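Long-range contacts in D-aminoacyl-tRNA deacylase (Archaeoglobus fulgidus, PDB 1YQE), which probably hydrolyses D-aminoacyl-tRNAs to free tRNA and D-amino acids as a zinc-dependent deacylase, relieving the toxicity of mischarged tRNA: residues A[5-10]-A[69-74]; A[59-64]-A[146-151]; A[189-194]-A[210-215]; A[245-250]-A[270-275]. All coordinates share one frame; numbering follows the deposited sequence.

Contact 1 of 4, residues A[5-10]-A[69-74]; sequences MKLVVC and IDFEEI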
loop_
_atom_site.group_PDB
_atom_site.type_symbol
_atom_site.label_atom_id
_atom_site.label_comp_id
_atom_site.label_asym_id
_atom_site.label_seq_id
_atom_site.Cartn_x
_atom_site.Cartn_y
_atom_site.Cartn_z
ATOM N N MET A 5 -5.411 14.547 9.926
ATOM C CA MET A 5 -6.068 14.309 8.654
ATOM C C MET A 5 -5.242 13.459 7.703
ATOM O O MET A 5 -4.013 13.417 7.788
ATOM C CB MET A 5 -6.418 15.639 7.994
ATOM C CG MET A 5 -7.257 16.530 8.879
ATOM S SD MET A 5 -7.827 17.975 8.014
ATOM C CE MET A 5 -9.444 17.424 7.502
ATOM N N LYS A 6 -5.936 12.780 6.798
ATOM C CA LYS A 6 -5.293 11.917 5.820
ATOM C C LYS A 6 -5.144 12.649 4.494
ATOM O O LYS A 6 -5.983 13.470 4.126
ATOM C CB LYS A 6 -6.109 10.631 5.665
ATOM C CG LYS A 6 -6.241 9.881 6.990
ATOM C CD LYS A 6 -6.989 8.572 6.853
ATOM C CE LYS A 6 -6.974 7.802 8.165
ATOM N NZ LYS A 6 -7.766 8.483 9.225
ATOM N N LEU A 7 -4.062 12.349 3.780
ATOM C CA LEU A 7 -3.774 13.003 2.512
ATOM C C LEU A 7 -3.694 12.045 1.334
ATOM O O LEU A 7 -2.931 11.076 1.358
ATOM C CB LEU A 7 -2.445 13.761 2.623
ATOM C CG LEU A 7 -1.847 14.386 1.358
ATOM C CD1 LEU A 7 -2.777 15.446 0.800
ATOM C CD2 LEU A 7 -0.490 15.002 1.704
ATOM N N VAL A 8 -4.487 12.323 0.307
ATOM C CA VAL A 8 -4.484 11.518 -0.912
ATOM C C VAL A 8 -3.584 12.262 -1.894
ATOM O O VAL A 8 -3.751 13.458 -2.109
ATOM C CB VAL A 8 -5.903 11.382 -1.499
ATOM C CG1 VAL A 8 -5.856 10.606 -2.819
ATOM C CG2 VAL A 8 -6.799 10.668 -0.504
ATOM N N VAL A 9 -2.619 11.555 -2.472
ATOM C CA VAL A 9 -1.677 12.159 -3.407
ATOM C C VAL A 9 -1.766 11.517 -4.783
ATOM O O VAL A 9 -1.770 10.293 -4.899
ATOM C CB VAL A 9 -0.224 11.994 -2.903
ATOM C CG1 VAL A 9 0.758 12.489 -3.960
ATOM C CG2 VAL A 9 -0.035 12.745 -1.596
ATOM N N CYS A 10 -1.823 12.348 -5.821
ATOM C CA CYS A 10 -1.888 11.857 -7.195
ATOM C C CYS A 10 -0.973 12.661 -8.115
ATOM O O CYS A 10 -0.492 13.737 -7.753
ATOM C CB CYS A 10 -3.325 11.909 -7.726
ATOM S SG CYS A 10 -4.051 13.559 -7.836
ATOM N N ILE A 69 0.747 21.662 4.885
ATOM C CA ILE A 69 -0.353 21.045 5.627
ATOM C C ILE A 69 0.097 19.910 6.528
ATOM O O ILE A 69 1.133 19.292 6.301
ATOM C CB ILE A 69 -1.438 20.468 4.685
ATOM C CG1 ILE A 69 -0.779 19.663 3.560
ATOM C CG2 ILE A 69 -2.313 21.587 4.152
ATOM C CD1 ILE A 69 -1.763 18.831 2.745
ATOM N N ASP A 70 -0.703 19.644 7.555
ATOM C CA ASP A 70 -0.431 18.564 8.497
ATOM C C ASP A 70 -1.282 17.363 8.111
ATOM O O ASP A 70 -2.484 17.496 7.862
ATOM C CB ASP A 70 -0.802 18.978 9.916
ATOM C CG ASP A 70 0.219 19.886 10.551
ATOM O OD1 ASP A 70 1.124 20.378 9.844
ATOM O OD2 ASP A 70 0.102 20.107 11.772
ATOM N N PHE A 71 -0.658 16.194 8.062
ATOM C CA PHE A 71 -1.367 14.966 7.724
ATOM C C PHE A 71 -0.655 13.784 8.375
ATOM O O PHE A 71 0.570 13.774 8.485
ATOM C CB PHE A 71 -1.455 14.809 6.198
ATOM C CG PHE A 71 -0.139 14.962 5.491
ATOM C CD1 PHE A 71 0.679 13.854 5.269
ATOM C CD2 PHE A 71 0.285 16.211 5.052
ATOM C CE1 PHE A 71 1.903 13.990 4.616
ATOM C CE2 PHE A 71 1.508 16.362 4.398
ATOM C CZ PHE A 71 2.318 15.243 4.178
ATOM N N GLU A 72 -1.432 12.803 8.828
ATOM C CA GLU A 72 -0.882 11.632 9.505
ATOM C C GLU A 72 -0.466 10.501 8.577
ATOM O O GLU A 72 0.273 9.606 8.984
ATOM C CB GLU A 72 -1.886 11.098 10.530
ATOM C CG GLU A 72 -3.279 10.883 9.971
ATOM C CD GLU A 72 -4.256 10.359 11.009
ATOM O OE1 GLU A 72 -4.006 10.543 12.220
ATOM O OE2 GLU A 72 -5.282 9.771 10.608
ATOM N N GLU A 73 -0.945 10.530 7.339
ATOM C CA GLU A 73 -0.583 9.490 6.390
ATOM C C GLU A 73 -0.927 9.892 4.968
ATOM O O GLU A 73 -1.674 10.843 4.738
ATOM C CB GLU A 73 -1.298 8.175 6.725
ATOM C CG GLU A 73 -2.752 8.114 6.273
ATOM C CD GLU A 73 -3.360 6.733 6.452
ATOM O OE1 GLU A 73 -3.967 6.472 7.512
ATOM O OE2 GLU A 73 -3.215 5.902 5.535
ATOM N N ILE A 74 -0.378 9.146 4.018
ATOM C CA ILE A 74 -0.614 9.390 2.607
ATOM C C ILE A 74 -1.188 8.168 1.906
ATOM O O ILE A 74 -0.741 7.045 2.122
ATOM C CB ILE A 74 0.695 9.758 1.864
ATOM C CG1 ILE A 74 1.268 11.064 2.416
ATOM C CG2 ILE A 74 0.431 9.892 0.366
ATOM C CD1 ILE A 74 2.639 11.419 1.831
HETATM O O HOH W 1 -4.318 17.360 9.747
#

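Contact 2 of 4, residues A[59-64]-A[146-151]; sequences DHIDEK and SEISKP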
loop_
_atom_site.group_PDB
_atom_site.type_symbol
_atom_site.label_atom_id
_atom_site.label_comp_id
_atom_site.label_asym_id
_atom_site.label_seq_id
_atom_site.Cartn_x
_atom_site.Cartn_y
_atom_site.Cartn_z
ATOM N N ASP A 59 10.565 10.661 -3.979
ATOM C CA ASP A 59 11.236 10.517 -2.684
ATOM C C ASP A 59 11.127 11.834 -1.906
ATOM O O ASP A 59 11.269 12.913 -2.485
ATOM C CB ASP A 59 12.721 10.171 -2.881
ATOM C CG ASP A 59 12.966 8.678 -3.087
ATOM O OD1 ASP A 59 14.059 8.318 -3.579
ATOM O OD2 ASP A 59 12.087 7.862 -2.748
ATOM N N HIS A 60 10.874 11.735 -0.602
ATOM C CA HIS A 60 10.758 12.905 0.276
ATOM C C HIS A 60 9.582 13.829 -0.018
ATOM O O HIS A 60 9.527 14.948 0.497
ATOM C CB HIS A 60 12.057 13.721 0.236
ATOM C CG HIS A 60 13.256 12.968 0.723
ATOM N ND1 HIS A 60 13.377 12.526 2.022
ATOM C CD2 HIS A 60 14.368 12.547 0.076
ATOM C CE1 HIS A 60 14.512 11.864 2.155
ATOM N NE2 HIS A 60 15.131 11.861 0.989
ATOM N N ILE A 61 8.628 13.376 -0.823
ATOM C CA ILE A 61 7.494 14.232 -1.139
ATOM C C ILE A 61 6.635 14.521 0.092
ATOM O O ILE A 61 5.940 15.538 0.143
ATOM C CB ILE A 61 6.618 13.624 -2.253
ATOM C CG1 ILE A 61 5.672 14.699 -2.797
ATOM C CG2 ILE A 61 5.841 12.424 -1.722
ATOM C CD1 ILE A 61 4.858 14.256 -3.983
ATOM N N ASP A 62 6.685 13.639 1.088
ATOM C CA ASP A 62 5.910 13.859 2.303
ATOM C C ASP A 62 6.462 15.063 3.063
ATOM O O ASP A 62 5.696 15.855 3.620
ATOM C CB ASP A 62 5.921 12.620 3.212
ATOM C CG ASP A 62 7.322 12.117 3.512
ATOM O OD1 ASP A 62 7.503 11.456 4.560
ATOM O OD2 ASP A 62 8.240 12.368 2.699
ATOM N N GLU A 63 7.788 15.200 3.075
ATOM C CA GLU A 63 8.437 16.321 3.754
ATOM C C GLU A 63 8.085 17.623 3.049
ATOM O O GLU A 63 7.854 18.646 3.695
ATOM C CB GLU A 63 9.961 16.157 3.753
ATOM C CG GLU A 63 10.474 14.867 4.364
ATOM C CD GLU A 63 11.993 14.794 4.376
ATOM O OE1 GLU A 63 12.621 15.143 3.350
ATOM O OE2 GLU A 63 12.560 14.381 5.411
ATOM N N LYS A 64 8.060 17.581 1.719
ATOM C CA LYS A 64 7.739 18.752 0.910
ATOM C C LYS A 64 6.309 19.231 1.149
ATOM O O LYS A 64 6.060 20.428 1.320
ATOM C CB LYS A 64 7.924 18.427 -0.574
ATOM C CG LYS A 64 9.342 18.024 -0.938
ATOM C CD LYS A 64 9.455 17.626 -2.395
ATOM C CE LYS A 64 10.888 17.242 -2.734
ATOM N NZ LYS A 64 11.042 16.878 -4.168
ATOM N N SER A 146 11.041 5.281 -1.988
ATOM C CA SER A 146 11.450 4.590 -0.775
ATOM C C SER A 146 11.621 5.548 0.395
ATOM O O SER A 146 11.488 5.152 1.553
ATOM C CB SER A 146 12.762 3.843 -1.007
ATOM O OG SER A 146 13.788 4.750 -1.352
ATOM N N GLU A 147 11.904 6.809 0.088
ATOM C CA GLU A 147 12.131 7.799 1.128
ATOM C C GLU A 147 10.869 8.524 1.583
ATOM O O GLU A 147 10.705 9.715 1.341
ATOM C CB GLU A 147 13.180 8.804 0.654
ATOM C CG GLU A 147 14.408 8.145 0.022
ATOM C CD GLU A 147 15.029 7.065 0.894
ATOM O OE1 GLU A 147 15.512 7.384 1.998
ATOM O OE2 GLU A 147 15.038 5.890 0.477
ATOM N N ILE A 148 9.981 7.786 2.240
ATOM C CA ILE A 148 8.733 8.338 2.761
ATOM C C ILE A 148 8.665 7.926 4.228
ATOM O O ILE A 148 8.697 6.737 4.539
ATOM C CB ILE A 148 7.500 7.770 2.020
ATOM C CG1 ILE A 148 7.595 8.076 0.519
ATOM C CG2 ILE A 148 6.222 8.365 2.610
ATOM C CD1 ILE A 148 7.562 9.566 0.160
ATOM N N SER A 149 8.592 8.910 5.121
ATOM C CA SER A 149 8.544 8.654 6.559
ATOM C C SER A 149 7.127 8.584 7.100
ATOM O O SER A 149 6.871 7.933 8.113
ATOM C CB SER A 149 9.309 9.742 7.319
ATOM O OG SER A 149 10.691 9.652 7.054
ATOM N N LYS A 150 6.211 9.285 6.450
ATOM C CA LYS A 150 4.819 9.257 6.880
ATOM C C LYS A 150 4.241 7.918 6.448
ATOM O O LYS A 150 4.633 7.379 5.417
ATOM C CB LYS A 150 4.030 10.390 6.214
ATOM C CG LYS A 150 4.180 11.750 6.880
ATOM C CD LYS A 150 3.383 11.822 8.171
ATOM C CE LYS A 150 3.672 13.116 8.930
ATOM N NZ LYS A 150 3.392 14.312 8.099
ATOM N N PRO A 151 3.316 7.348 7.242
ATOM C CA PRO A 151 2.735 6.063 6.840
ATOM C C PRO A 151 2.114 6.221 5.449
ATOM O O PRO A 151 1.504 7.245 5.149
ATOM C CB PRO A 151 1.686 5.812 7.921
ATOM C CG PRO A 151 2.326 6.438 9.144
ATOM C CD PRO A 151 2.868 7.741 8.592
HETATM O O HOH W 2 10.856 11.813 3.962
#

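Contact 3 of 4, residues A[189-194]-A[210-215]; sequences NVAVGV and TTFTFG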
loop_
_atom_site.group_PDB
_atom_site.type_symbol
_atom_site.label_atom_id
_atom_site.label_comp_id
_atom_site.label_asym_id
_atom_site.label_seq_id
_atom_site.Cartn_x
_atom_site.Cartn_y
_atom_site.Cartn_z
ATOM N N ASN A 189 -4.233 -7.188 13.310
ATOM C CA ASN A 189 -2.929 -7.798 13.564
ATOM C C ASN A 189 -2.050 -7.433 12.367
ATOM O O ASN A 189 -2.478 -7.563 11.217
ATOM C CB ASN A 189 -3.083 -9.315 13.685
ATOM C CG ASN A 189 -3.937 -9.715 14.875
ATOM O OD1 ASN A 189 -3.612 -9.389 16.015
ATOM N ND2 ASN A 189 -5.036 -10.416 14.616
ATOM N N VAL A 190 -0.831 -6.974 12.635
ATOM C CA VAL A 190 0.075 -6.544 11.575
ATOM C C VAL A 190 1.245 -7.494 11.347
ATOM O O VAL A 190 1.926 -7.900 12.286
ATOM C CB VAL A 190 0.655 -5.140 11.874
ATOM C CG1 VAL A 190 1.480 -4.649 10.686
ATOM C CG2 VAL A 190 -0.466 -4.162 12.191
ATOM N N ALA A 191 1.482 -7.836 10.088
ATOM C CA ALA A 191 2.585 -8.726 9.769
ATOM C C ALA A 191 3.388 -8.246 8.575
ATOM O O ALA A 191 2.936 -7.418 7.791
ATOM C CB ALA A 191 2.053 -10.122 9.478
ATOM N N VAL A 192 4.612 -8.752 8.475
ATOM C CA VAL A 192 5.452 -8.484 7.330
ATOM C C VAL A 192 5.373 -9.857 6.670
ATOM O O VAL A 192 5.461 -10.872 7.353
ATOM C CB VAL A 192 6.913 -8.189 7.723
ATOM C CG1 VAL A 192 7.812 -8.382 6.511
ATOM C CG2 VAL A 192 7.039 -6.756 8.221
ATOM N N GLY A 193 5.185 -9.901 5.359
ATOM C CA GLY A 193 5.087 -11.192 4.700
ATOM C C GLY A 193 6.339 -11.523 3.925
ATOM O O GLY A 193 6.981 -10.634 3.367
ATOM N N VAL A 194 6.684 -12.805 3.888
ATOM C CA VAL A 194 7.872 -13.260 3.181
ATOM C C VAL A 194 7.525 -14.477 2.325
ATOM O O VAL A 194 7.081 -15.503 2.839
ATOM C CB VAL A 194 9.003 -13.646 4.170
ATOM C CG1 VAL A 194 10.197 -14.220 3.410
ATOM C CG2 VAL A 194 9.445 -12.413 4.966
ATOM N N THR A 210 -9.146 -12.502 6.777
ATOM C CA THR A 210 -8.703 -12.652 8.158
ATOM C C THR A 210 -8.608 -11.324 8.913
ATOM O O THR A 210 -8.951 -10.271 8.387
ATOM C CB THR A 210 -7.333 -13.363 8.227
ATOM O OG1 THR A 210 -6.317 -12.493 7.719
ATOM C CG2 THR A 210 -7.352 -14.649 7.395
ATOM N N THR A 211 -8.145 -11.389 10.159
ATOM C CA THR A 211 -7.999 -10.201 10.989
ATOM C C THR A 211 -6.568 -9.673 10.867
ATOM O O THR A 211 -6.126 -8.857 11.670
ATOM C CB THR A 211 -8.282 -10.520 12.469
ATOM O OG1 THR A 211 -7.405 -11.568 12.903
ATOM C CG2 THR A 211 -9.741 -10.978 12.651
ATOM N N PHE A 212 -5.858 -10.150 9.851
ATOM C CA PHE A 212 -4.478 -9.741 9.624
ATOM C C PHE A 212 -4.317 -8.773 8.468
ATOM O O PHE A 212 -5.030 -8.843 7.464
ATOM C CB PHE A 212 -3.594 -10.958 9.334
ATOM C CG PHE A 212 -2.812 -11.444 10.516
ATOM C CD1 PHE A 212 -3.369 -12.346 11.418
ATOM C CD2 PHE A 212 -1.502 -11.013 10.715
ATOM C CE1 PHE A 212 -2.635 -12.821 12.501
ATOM C CE2 PHE A 212 -0.754 -11.480 11.797
ATOM C CZ PHE A 212 -1.323 -12.389 12.692
ATOM N N THR A 213 -3.360 -7.867 8.618
ATOM C CA THR A 213 -3.052 -6.919 7.568
ATOM C C THR A 213 -1.542 -7.001 7.428
ATOM O O THR A 213 -0.883 -7.652 8.234
ATOM C CB THR A 213 -3.461 -5.478 7.927
ATOM O OG1 THR A 213 -3.216 -4.634 6.796
ATOM C CG2 THR A 213 -2.657 -4.949 9.126
ATOM N N PHE A 214 -1.007 -6.354 6.401
ATOM C CA PHE A 214 0.428 -6.379 6.150
ATOM C C PHE A 214 1.000 -4.982 6.036
ATOM O O PHE A 214 0.289 -4.025 5.735
ATOM C CB PHE A 214 0.722 -7.114 4.838
ATOM C CG PHE A 214 0.429 -8.585 4.881
ATOM C CD1 PHE A 214 1.401 -9.485 5.299
ATOM C CD2 PHE A 214 -0.829 -9.066 4.538
ATOM C CE1 PHE A 214 1.128 -10.849 5.382
ATOM C CE2 PHE A 214 -1.118 -10.425 4.615
ATOM C CZ PHE A 214 -0.139 -11.323 5.039
ATOM N N GLY A 215 2.296 -4.885 6.308
ATOM C CA GLY A 215 3.001 -3.633 6.154
ATOM C C GLY A 215 3.753 -3.875 4.855
ATOM O O GLY A 215 3.307 -3.477 3.780
#

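Contact 4 of 4, residues A[245-250]-A[270-275]; sequences IDEKSV and LKSKKV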
loop_
_atom_site.group_PDB
_atom_site.type_symbol
_atom_site.label_atom_id
_atom_site.label_comp_id
_atom_site.label_asym_id
_atom_site.label_seq_id
_atom_site.Cartn_x
_atom_site.Cartn_y
_atom_site.Cartn_z
ATOM N N ILE A 245 4.866 -16.416 6.644
ATOM C CA ILE A 245 5.600 -16.989 5.525
ATOM C C ILE A 245 4.683 -17.784 4.608
ATOM O O ILE A 245 3.699 -18.380 5.054
ATOM C CB ILE A 245 6.734 -17.937 5.998
ATOM C CG1 ILE A 245 6.154 -19.035 6.895
ATOM C CG2 ILE A 245 7.821 -17.142 6.717
ATOM C CD1 ILE A 245 7.153 -20.110 7.274
ATOM N N ASP A 246 4.999 -17.761 3.321
ATOM C CA ASP A 246 4.245 -18.522 2.335
ATOM C C ASP A 246 5.023 -19.834 2.352
ATOM O O ASP A 246 5.994 -19.995 1.614
ATOM C CB ASP A 246 4.341 -17.857 0.959
ATOM C CG ASP A 246 3.562 -18.605 -0.110
ATOM O OD1 ASP A 246 3.519 -19.851 -0.051
ATOM O OD2 ASP A 246 3.007 -17.950 -1.016
ATOM N N GLU A 247 4.601 -20.751 3.220
ATOM C CA GLU A 247 5.275 -22.033 3.398
ATOM C C GLU A 247 5.593 -22.828 2.135
ATOM O O GLU A 247 6.454 -23.707 2.154
ATOM C CB GLU A 247 4.491 -22.918 4.385
ATOM C CG GLU A 247 3.059 -23.250 3.993
ATOM C CD GLU A 247 2.056 -22.223 4.482
ATOM O OE1 GLU A 247 2.098 -21.067 4.010
ATOM O OE2 GLU A 247 1.223 -22.573 5.343
ATOM N N LYS A 248 4.919 -22.516 1.036
ATOM C CA LYS A 248 5.167 -23.228 -0.212
ATOM C C LYS A 248 6.169 -22.467 -1.077
ATOM O O LYS A 248 6.664 -22.986 -2.079
ATOM C CB LYS A 248 3.852 -23.423 -0.976
ATOM C CG LYS A 248 4.014 -24.110 -2.324
ATOM C CD LYS A 248 2.674 -24.423 -2.980
ATOM C CE LYS A 248 1.893 -25.468 -2.193
ATOM N NZ LYS A 248 0.658 -25.888 -2.912
ATOM N N SER A 249 6.479 -21.241 -0.668
ATOM C CA SER A 249 7.403 -20.394 -1.413
ATOM C C SER A 249 8.778 -20.276 -0.758
ATOM O O SER A 249 9.802 -20.336 -1.439
ATOM C CB SER A 249 6.790 -19.000 -1.587
ATOM O OG SER A 249 7.621 -18.160 -2.364
ATOM N N VAL A 250 8.800 -20.110 0.560
ATOM C CA VAL A 250 10.058 -19.967 1.284
ATOM C C VAL A 250 10.882 -21.255 1.338
ATOM O O VAL A 250 10.338 -22.353 1.464
ATOM C CB VAL A 250 9.819 -19.489 2.736
ATOM C CG1 VAL A 250 8.996 -18.202 2.737
ATOM C CG2 VAL A 250 9.118 -20.578 3.537
ATOM N N LEU A 270 4.445 -17.102 11.690
ATOM C CA LEU A 270 3.264 -17.923 11.422
ATOM C C LEU A 270 3.165 -18.355 9.956
ATOM O O LEU A 270 3.469 -17.578 9.045
ATOM C CB LEU A 270 1.989 -17.154 11.786
ATOM C CG LEU A 270 1.685 -16.885 13.260
ATOM C CD1 LEU A 270 0.425 -16.034 13.364
ATOM C CD2 LEU A 270 1.505 -18.204 14.004
ATOM N N LYS A 271 2.737 -19.592 9.727
ATOM C CA LYS A 271 2.572 -20.088 8.363
ATOM C C LYS A 271 1.245 -19.541 7.835
ATOM O O LYS A 271 0.278 -19.447 8.583
ATOM C CB LYS A 271 2.590 -21.623 8.347
ATOM C CG LYS A 271 3.948 -22.187 8.752
ATOM C CD LYS A 271 4.146 -23.645 8.356
ATOM C CE LYS A 271 3.381 -24.605 9.248
ATOM N NZ LYS A 271 3.770 -26.023 8.945
ATOM N N SER A 272 1.209 -19.174 6.555
ATOM C CA SER A 272 0.013 -18.593 5.947
ATOM C C SER A 272 -1.246 -19.441 6.097
ATOM O O SER A 272 -2.346 -18.903 6.244
ATOM C CB SER A 272 0.252 -18.306 4.460
ATOM O OG SER A 272 0.225 -19.496 3.691
ATOM N N LYS A 273 -1.091 -20.762 6.055
ATOM C CA LYS A 273 -2.237 -21.655 6.190
ATOM C C LYS A 273 -2.831 -21.551 7.589
ATOM O O LYS A 273 -4.048 -21.578 7.756
ATOM C CB LYS A 273 -1.825 -23.104 5.903
ATOM C CG LYS A 273 -2.967 -24.104 6.043
ATOM C CD LYS A 273 -2.515 -25.527 5.758
ATOM C CE LYS A 273 -3.682 -26.493 5.885
ATOM N NZ LYS A 273 -4.796 -26.115 4.969
ATOM N N LYS A 274 -1.969 -21.428 8.595
ATOM C CA LYS A 274 -2.429 -21.312 9.974
ATOM C C LYS A 274 -3.170 -19.991 10.176
ATOM O O LYS A 274 -4.184 -19.942 10.877
ATOM C CB LYS A 274 -1.244 -21.410 10.942
ATOM C CG LYS A 274 -1.633 -21.372 12.415
ATOM C CD LYS A 274 -0.464 -21.780 13.303
ATOM C CE LYS A 274 -0.838 -21.742 14.777
ATOM N NZ LYS A 274 -1.189 -20.368 15.234
ATOM N N VAL A 275 -2.666 -18.926 9.557
ATOM C CA VAL A 275 -3.295 -17.612 9.661
ATOM C C VAL A 275 -4.693 -17.649 9.048
ATOM O O VAL A 275 -5.663 -17.184 9.652
ATOM C CB VAL A 275 -2.462 -16.527 8.934
ATOM C CG1 VAL A 275 -3.217 -15.196 8.934
ATOM C CG2 VAL A 275 -1.114 -16.369 9.614
#

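Contact 1 of 4, residues A[5-10]-A[69-74]
The branched end of L7 fits over the ring of F71 as a knob on a flat seat: CD2 stands 3.5 Å from the ring centroid, almost on the normal, a CH-pi contact. This seat depends on the leucine torsion, with CG anti to the backbone N (chi1 173°), which leaves CD1 to meet the CD1 tip of I69 at 4.0 Å. Farther along, V9 CG2 presses against I74 CG2 at 3.5 Å, tighter than usual for methyl groups. On the other face, the aliphatic part of K6 runs obliquely across E73, and its NZ forms a salt bridge with E72 OE2 at 3.1 Å, while E73 itself is hydrogen-bonded to T116. An alanine in place of K6 would probably leave the E72 carboxylate without its ion-pair mate and uncover the flank of E73. Between the faces, L7 N donates to E73 O (3.0 Å) and, with the backbone bond between L7 and L75, pairs L7 in parallel with I74; just before it, E72 N donates to M5 O. Strand 6-11 is thus held between strand 73-81 and strand 47-51, inside the mixed sheet, with L65 of helix 61-65 packed on L7, V9 and F71.

Contact 2 of 4, residues A[59-64]-A[146-151]
The N-terminus of helix 61-65, with H60 as its N-cap residue, is bound here to the irregular loop between strands 135-138 and 152-159, where E147 is the centre of an inverse gamma turn. The touching parts, 59 to 62 and 146 to 150, run in nearly the same direction, 5° apart. D59 receives the turn at S146 and E147: its OD2 accepts a nearly straight bond from E147 N (3.0 Å, 173°), which arrives from above the carboxylate plane, and a weak one from S146 N. H60 N returns a bond to E147 O at 2.8 Å. The imidazole lies alongside the E147 side chain, and E147 CB sits over one ring face, offset toward the rim, at 3.7 Å from the centroid. E147 then bends at chi2, and its OE2 is held by S108 and by a very short bond from S146 OG. Apolar packing is slight, with I148 CD1 resting on I61 CG2. D62 secures the loop a little farther on, at S149 and K150. Its CG lies between the backbone N and the carbonyl carbon (chi1 53°), which brings the carboxylate to two successive amides. A leucine in place of D62 would probably leave the backbone N-H groups of S149 and K150 without their shared acceptor and let this part of the loop shift. In the deposited side chain, OD1 takes S149 N at 2.8 Å and K150 N at 3.2 Å from the same face of its plane, while OD2 accepts from a water.

Contact 3 of 4, residues A[189-194]-A[210-215]
One face of the F212 ring is covered by N189 CB, which lies over its centre at 3.5 Å from the centroid and only 3° off the normal; A191 CB comes to the edge of the same ring, 3.9 Å from F212 CD2. The N189 amide plane is tilted 40° to the ring, and its ND2 reaches T211 OG1 in a weak bond as the two side chains lie side by side. The F214 ring turns an edge to the backbone of G193, with CD1 3.8 Å from G193 N. Here the absence of a side chain matters, because a CB on G193 would crowd F214 CE1. V190 and T213 meet away from the rings, through their CG2 methyls at 3.8 Å. With CG2 of T213 between the backbone N and the carbonyl carbon, OG1 is anti to N (chi1 -176°) and bonds to P114 O. The backbones pair in parallel: N189 O accepts from T213 N at 2.8 Å, T213 O from A191 N, and A191 O from G215 N at 3.0 Å. Y242 and F279 each add an edge-to-face partner to F212, and I206 of the connecting helix packs on both rings. Strand 189-194, helix 201-209 and strand 212-218 thus form a beta-alpha-beta unit at one border of a four-stranded parallel sheet.

Contact 4 of 4, residues A[245-250]-A[270-275]
E247 grips the first turn of the helix that begins at S272, and with the backbone bonds of I245 this makes the close-fitting part of the contact. E247 OE2 accepts from K273 N at 3.0 Å through its syn lone pair, the N-H pointing at it with an angle of 156°. S272 N adds a weak bond to OE1, and S272 OG donates to E247 OE1 at 2.5 Å, a very short value. Two backbone amides at a helix start therefore face one carboxylate, whose negative charge would probably be favoured by the helix dipole. The chain of E247 gets there by a bend at chi2 (-89°). Just before it, I245 N bonds to L270 O and I245 O takes S272 N, each at 3.0 Å, closing a parallel bridge between I245 and K271, and I245 CD1 touches K271 CG at 4.1 Å. Beyond E247, the chain curls back on buried D246, whose OD1 accepts from K248 N in an Asx turn. The solvent side is looser: K271 and K273 are exposed and lead their ammonium groups away, K271 NZ staying 5.6 Å from E247 OE2, too far for an ion pair. Strands 242-245 and 268-271 meet here at the edge of the parallel sheet, with V258 of helix 252-265 against I245 and with R202 and I206 of helix 201-209 against S272.

Contacts 1 and 2 belong to one region, their centres 11 Å apart: I74 N lies 2.9 Å from P151 O, a probable hydrogen bond, and K150 NZ bonds to F71 O and makes a cation-pi contact with the F71 ring. Their segments alternate along the chain. Contacts 3 and 4 share the four-stranded parallel sheet, with centres 12 Å apart and V194 O 3.1 Å from D246 N, probably hydrogen-bonded. The two regions do not touch through these contacts; contacts 1 and 4 are centred 34 Å apart, on opposite sides of the chain's centre. The bound pyrophosphate is about 13 Å from the side chains of V9 and D59.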